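Local structure of odorant binding protein OBP69a (Ceratitis capitata, 6HHE) at residues D67-L70 and E71-P74; Q42-K45 and C46-C50; L17-E21 and T22-E26. The protein probably binds and carries small odorant molecules as a secreted, all-helical member of the insect PBP/GOBP family. All blocks are in the same frame, centred on the assembly; numbering follows the deposited sequence. Where two conformers were deposited one is given.

Interaction 1: D67-L70 and E71-P74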
# COMPACT_ATOMS: atom_id res chain seq x y z
N ASP A 67 6.03 3.14 -10.64
CA ASP A 67 6.00 3.27 -12.08
C ASP A 67 6.11 1.93 -12.79
O ASP A 67 5.79 1.86 -13.98
CB ASP A 67 7.08 4.26 -12.51
CG ASP A 67 8.47 3.90 -12.02
OD1 ASP A 67 8.68 3.37 -10.90
OD2 ASP A 67 9.42 4.21 -12.76
N ASN A 68 6.49 0.86 -12.08
CA ASN A 68 6.53 -0.47 -12.68
C ASN A 68 5.15 -0.88 -13.19
O ASN A 68 5.03 -1.54 -14.22
CB ASN A 68 7.02 -1.49 -11.65
CG ASN A 68 8.51 -1.43 -11.47
OD1 ASN A 68 9.19 -0.65 -12.14
ND2 ASN A 68 9.03 -2.24 -10.55
N LEU A 69 4.10 -0.45 -12.49
CA LEU A 69 2.74 -0.78 -12.91
C LEU A 69 2.42 -0.25 -14.30
O LEU A 69 1.44 -0.71 -14.91
CB LEU A 69 1.75 -0.20 -11.90
CG LEU A 69 1.84 -0.84 -10.50
CD1 LEU A 69 0.86 -0.27 -9.55
CD2 LEU A 69 1.62 -2.33 -10.69
N LEU A 70 3.19 0.72 -14.80
CA LEU A 70 2.88 1.37 -16.07
C LEU A 70 3.15 0.46 -17.26
O LEU A 70 2.44 0.51 -18.27
CB LEU A 70 3.70 2.65 -16.23
CG LEU A 70 3.38 3.79 -15.27
CD1 LEU A 70 4.53 4.80 -15.36
CD2 LEU A 70 2.06 4.45 -15.60
N GLU A 71 4.20 -0.36 -17.17
CA GLU A 71 4.43 -1.33 -18.23
C GLU A 71 3.42 -2.47 -18.18
O GLU A 71 3.18 -3.13 -19.20
CB GLU A 71 5.86 -1.85 -18.14
CG GLU A 71 6.88 -0.72 -18.06
CD GLU A 71 8.29 -1.18 -17.78
OE1 GLU A 71 8.90 -1.79 -18.69
OE2 GLU A 71 8.79 -0.93 -16.66
N ILE A 72 2.79 -2.66 -17.02
CA ILE A 72 1.92 -3.79 -16.72
C ILE A 72 0.45 -3.46 -16.96
O ILE A 72 -0.33 -4.31 -17.39
CB ILE A 72 2.12 -4.19 -15.25
CG1 ILE A 72 3.52 -4.75 -15.00
CG2 ILE A 72 1.07 -5.16 -14.79
CD1 ILE A 72 3.80 -4.93 -13.51
N LEU A 73 0.01 -2.27 -16.60
CA LEU A 73 -1.44 -2.16 -16.52
C LEU A 73 -2.02 -1.65 -17.81
O LEU A 73 -1.31 -1.06 -18.65
CB LEU A 73 -1.84 -1.23 -15.35
CG LEU A 73 -1.68 -1.74 -13.91
CD1 LEU A 73 -1.94 -0.64 -12.89
CD2 LEU A 73 -2.59 -2.93 -13.62
N PRO A 74 -3.33 -1.88 -17.99
CA PRO A 74 -4.00 -1.37 -19.15
C PRO A 74 -3.89 0.14 -19.18
O PRO A 74 -3.75 0.80 -18.12
CB PRO A 74 -5.46 -1.81 -18.95
CG PRO A 74 -5.51 -2.66 -17.81
CD PRO A 74 -4.20 -2.69 -17.14
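Leu-73 folds back onto Leu-69 across helix 69-72, a weakly bonded single turn on the surface of the all-helical odorant-binding fold. From the root outward, Leu-73 CB lies 3.3 Å from Leu-69 O. Leu-73 CG follows at 3.4 Å from the same Leu-69 O. Leu-73 CD1 then passes the carbonyl and settles against Leu-69 CB at 3.8 Å, an apolar contact. The first torsion explains this path: with CG beside the backbone N (chi1 -73°), the side chain lies near the carbonyl to which that N-H is bonded. Leu-73 N reaches Leu-69 O at 2.7 Å, with a C=O...N angle of 159°. The same oxygen also takes a weak bond from Ile-72 N, so one carbonyl gathers two donors as the turn ends. One residue earlier, Glu-71 N makes a weak bond to Asn-68 O at 3.3 Å. Reach-backs of three residues thus give way to one of four at Leu-73. Leu-70 packs instead on Val-78, Val-81 and Glu-82 of helix 78-88, the helix that supplies Ile-80 and Glu-83 to the pocket holding 2-(2-methoxyethoxy)ethanol. Ile-72 runs back along the turn, its CG1 3.6 Å from Asn-68 O. Ile-72 CD1 ends 4.4 Å from Leu-69 CD2.

Interaction 2: Q42-K45 and C46-C50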
# COMPACT_ATOMS: atom_id res chain seq x y z
N GLN A 42 2.46 -0.82 14.15
CA GLN A 42 3.51 -1.42 13.34
C GLN A 42 3.04 -2.60 12.52
O GLN A 42 3.48 -2.74 11.40
CB GLN A 42 4.66 -1.92 14.23
CG GLN A 42 5.32 -0.80 15.04
CD GLN A 42 5.84 0.32 14.14
OE1 GLN A 42 5.36 1.44 14.24
NE2 GLN A 42 6.82 0.03 13.29
N ARG A 43 2.08 -3.39 13.02
CA ARG A 43 1.64 -4.52 12.20
C ARG A 43 0.93 -4.07 10.93
O ARG A 43 1.08 -4.71 9.90
CB ARG A 43 0.72 -5.46 12.97
CG ARG A 43 1.44 -6.22 14.03
CD ARG A 43 0.47 -6.85 15.03
NE ARG A 43 -0.25 -5.86 15.82
CZ ARG A 43 -1.58 -5.81 15.92
NH1 ARG A 43 -2.36 -6.66 15.26
NH2 ARG A 43 -2.13 -4.84 16.67
N LEU A 44 0.21 -2.93 10.98
CA LEU A 44 -0.40 -2.41 9.76
C LEU A 44 0.67 -1.88 8.81
O LEU A 44 0.59 -2.12 7.61
CB LEU A 44 -1.41 -1.36 10.12
CG LEU A 44 -2.14 -0.71 8.93
CD1 LEU A 44 -2.89 -1.74 8.09
CD2 LEU A 44 -3.14 0.34 9.42
N LYS A 45 1.68 -1.18 9.34
CA LYS A 45 2.76 -0.70 8.49
C LYS A 45 3.42 -1.87 7.78
O LYS A 45 3.71 -1.80 6.58
CB LYS A 45 3.81 0.05 9.35
CG LYS A 45 3.26 1.21 10.16
CD LYS A 45 4.41 2.00 10.78
CE LYS A 45 3.79 3.06 11.60
NZ LYS A 45 4.91 3.65 12.43
N CYS A 46 3.65 -2.95 8.50
CA CYS A 46 4.33 -4.08 7.89
C CYS A 46 3.44 -4.85 6.94
O CYS A 46 3.97 -5.39 5.96
CB CYS A 46 4.88 -5.00 8.95
SG CYS A 46 6.28 -4.27 9.84
N PHE A 47 2.14 -4.92 7.19
CA PHE A 47 1.22 -5.46 6.19
C PHE A 47 1.34 -4.69 4.89
O PHE A 47 1.36 -5.28 3.81
CB PHE A 47 -0.21 -5.41 6.71
CG PHE A 47 -1.23 -5.79 5.69
CD1 PHE A 47 -1.48 -7.13 5.44
CD2 PHE A 47 -1.92 -4.81 5.00
CE1 PHE A 47 -2.41 -7.46 4.44
CE2 PHE A 47 -2.84 -5.13 3.98
CZ PHE A 47 -3.09 -6.48 3.73
N ILE A 48 1.31 -3.35 4.96
CA ILE A 48 1.39 -2.54 3.75
C ILE A 48 2.71 -2.79 3.05
O ILE A 48 2.73 -3.02 1.83
CB ILE A 48 1.19 -1.05 4.11
CG1 ILE A 48 -0.18 -0.84 4.71
CG2 ILE A 48 1.36 -0.22 2.85
CD1 ILE A 48 -0.42 0.54 5.20
N HIS A 49 3.81 -2.87 3.80
CA HIS A 49 5.08 -3.22 3.17
C HIS A 49 5.01 -4.59 2.50
O HIS A 49 5.51 -4.75 1.38
CB HIS A 49 6.20 -3.20 4.20
CG HIS A 49 7.51 -3.62 3.64
ND1 HIS A 49 7.93 -4.94 3.65
CD2 HIS A 49 8.46 -2.92 2.99
CE1 HIS A 49 9.09 -5.02 3.04
NE2 HIS A 49 9.46 -3.81 2.65
N CYS A 50 4.39 -5.56 3.16
CA CYS A 50 4.27 -6.93 2.64
C CYS A 50 3.56 -6.93 1.30
O CYS A 50 4.01 -7.61 0.36
CB CYS A 50 3.50 -7.76 3.68
SG CYS A 50 3.36 -9.58 3.21
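The Phe-47 ring meets Leu-44 obliquely, Leu-44 CD1 coming within 4.5 Å of Phe-47 CD2, while Phe-29 of helix 26-35 packs with the same ring edge-to-face. With CG anti to the backbone N (chi1 173°), the ring swings away from residues 42-45 and toward that neighbour. A second flat group, the Gln-42 amide, accepts Lys-45 NZ through OE1 at 2.9 Å, the donor tilted 21° from the carbonyl plane. Glu-98 takes both polar ends, in a salt bridge with Lys-45 NZ and a hydrogen bond from Gln-42 NE2; Lys-45 also makes a cation-pi contact with Phe-101. The backbone is regular alpha-helix: Cys-46, Phe-47, Ile-48 and His-49 each bond four residues back, as Ile-48 N does to Leu-44 O at 3.0 Å. Ile-48 CG1 packs 3.3 Å from Leu-44 O, and Ile-48 CD1 continues to Leu-44 CG at 4.3 Å. Arg-43 NH1 leaves the helix for Gly-23 O and Thr-25 OG1. Helix 42-55 is thus held between helix 96-110, through the Cys-46 to Cys-97 disulfide and Ile-48 on Ala-100, and helix 10-22, which meets the Phe-47 side and binds Cys-50 through Cys-18.

Interaction 3: L17-E21 and T22-E26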
# COMPACT_ATOMS: atom_id res chain seq x y z
N LEU A 17 -1.71 -14.23 2.83
CA LEU A 17 -0.31 -14.43 3.17
C LEU A 17 0.21 -13.30 4.03
O LEU A 17 0.86 -13.52 5.07
CB LEU A 17 0.55 -14.53 1.91
CG LEU A 17 0.53 -15.79 1.05
CD1 LEU A 17 1.51 -15.58 -0.09
CD2 LEU A 17 0.89 -16.97 1.88
N CYS A 18 -0.09 -12.07 3.63
CA CYS A 18 0.49 -10.94 4.34
C CYS A 18 -0.15 -10.76 5.72
O CYS A 18 0.55 -10.38 6.66
CB CYS A 18 0.36 -9.67 3.51
SG CYS A 18 1.53 -9.58 2.10
N ILE A 19 -1.44 -11.05 5.86
CA ILE A 19 -2.03 -11.08 7.19
C ILE A 19 -1.32 -12.08 8.08
O ILE A 19 -0.98 -11.77 9.23
CB ILE A 19 -3.54 -11.38 7.10
CG1 ILE A 19 -4.24 -10.16 6.52
CG2 ILE A 19 -4.07 -11.75 8.48
CD1 ILE A 19 -5.69 -10.42 6.17
N LYS A 20 -1.06 -13.29 7.57
CA LYS A 20 -0.50 -14.31 8.44
C LYS A 20 0.93 -13.98 8.81
O LYS A 20 1.35 -14.20 9.94
CB LYS A 20 -0.57 -15.68 7.76
CG LYS A 20 -1.97 -16.24 7.66
CD LYS A 20 -1.91 -17.64 7.04
CE LYS A 20 -3.16 -18.44 7.33
NZ LYS A 20 -4.34 -17.72 6.82
N GLU A 21 1.66 -13.39 7.84
CA GLU A 21 3.07 -13.08 7.99
C GLU A 21 3.30 -11.92 8.95
O GLU A 21 4.32 -11.90 9.66
CB GLU A 21 3.64 -12.78 6.59
CG GLU A 21 5.11 -12.48 6.50
CD GLU A 21 5.59 -12.20 5.07
OE1 GLU A 21 5.05 -12.79 4.10
OE2 GLU A 21 6.54 -11.41 4.94
N THR A 22 2.38 -10.93 9.02
CA THR A 22 2.55 -9.72 9.81
C THR A 22 1.75 -9.69 11.11
O THR A 22 2.03 -8.84 11.97
CB THR A 22 2.17 -8.47 9.02
OG1 THR A 22 0.78 -8.52 8.68
CG2 THR A 22 3.02 -8.36 7.78
N GLY A 23 0.74 -10.54 11.25
CA GLY A 23 -0.11 -10.44 12.42
C GLY A 23 -1.04 -9.25 12.49
O GLY A 23 -1.66 -9.02 13.55
N VAL A 24 -1.21 -8.50 11.39
CA VAL A 24 -2.24 -7.46 11.34
C VAL A 24 -3.60 -8.07 11.63
O VAL A 24 -3.90 -9.22 11.22
CB VAL A 24 -2.22 -6.73 9.98
CG1 VAL A 24 -2.77 -7.61 8.86
CG2 VAL A 24 -2.98 -5.40 10.02
N THR A 25 -4.44 -7.34 12.36
CA THR A 25 -5.75 -7.82 12.77
C THR A 25 -6.84 -6.95 12.16
O THR A 25 -6.62 -5.79 11.77
CB THR A 25 -5.87 -7.88 14.29
OG1 THR A 25 -5.32 -6.69 14.86
CG2 THR A 25 -5.09 -9.05 14.85
N GLU A 26 -8.03 -7.54 12.04
CA GLU A 26 -9.15 -6.86 11.38
C GLU A 26 -9.52 -5.55 12.05
O GLU A 26 -9.94 -4.61 11.37
CB GLU A 26 -10.37 -7.79 11.31
CG GLU A 26 -11.60 -7.22 10.57
CD GLU A 26 -11.35 -6.84 9.11
OE1 GLU A 26 -12.15 -6.05 8.54
OE2 GLU A 26 -10.37 -7.32 8.51
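Ile-19 and Val-24 cross obliquely where helix 10-22 ends, with Ile-19 CG1 3.8 Å from Val-24 CG1. Beside them Thr-22 turns its hydroxyl back onto the last turn. At Gly-23, the first residue out of helical angles, phi turns positive (72°) and Val-24 comes back over Ile-19, whose CG2 also lies 3.7 Å from Val-24 O. Thr-22 OG1 sits in the crowded position between the backbone N and the carbonyl carbon (chi1 63°), from which it donates to Cys-18 O at 2.8 Å. Thr-22 N reaches the same Cys-18 O at 3.0 Å from the opposite face of the carbonyl plane. Gly-23 N bonds one step further on, to Ile-19 O at 2.9 Å. The hydroxyl is used twice, since Val-24 N points at Thr-22 OG1 in a weak but straight bond (168°). A valine in place of Thr-22 has no hydroxyl to give Cys-18 O its second donor or Val-24 N its weak acceptor, and the loop after the helix would probably be freer to shift. The end of the helix is therefore tied off twice over: the threonine hydroxyl links helix carbonyl to loop N-H, and the crossed isoleucine and valine close the turn by apolar contact.

In the fold
From the N terminus, interaction 3 comes first, ending helix 10-22 and turning the chain toward helix 26-35. Interaction 2 follows within helix 42-55, and interaction 1 forms the short helix 69-72. The three lie in series, with none nested in or crossing another. Interactions 3 and 2 touch, their centres about 8 Å apart: the Cys-18 to Cys-50 disulfide closes a loop of chain that includes helix 26-35, and Arg-43 CG packs on Thr-22 O. Interaction 1 lies across the chain's centre, about 23 Å from interaction 2 between centres, yet inside the loop closed by Cys-46 and Cys-97. That disulfide interlocks in sequence with both Cys-18 to Cys-50 and Cys-88 to Cys-106.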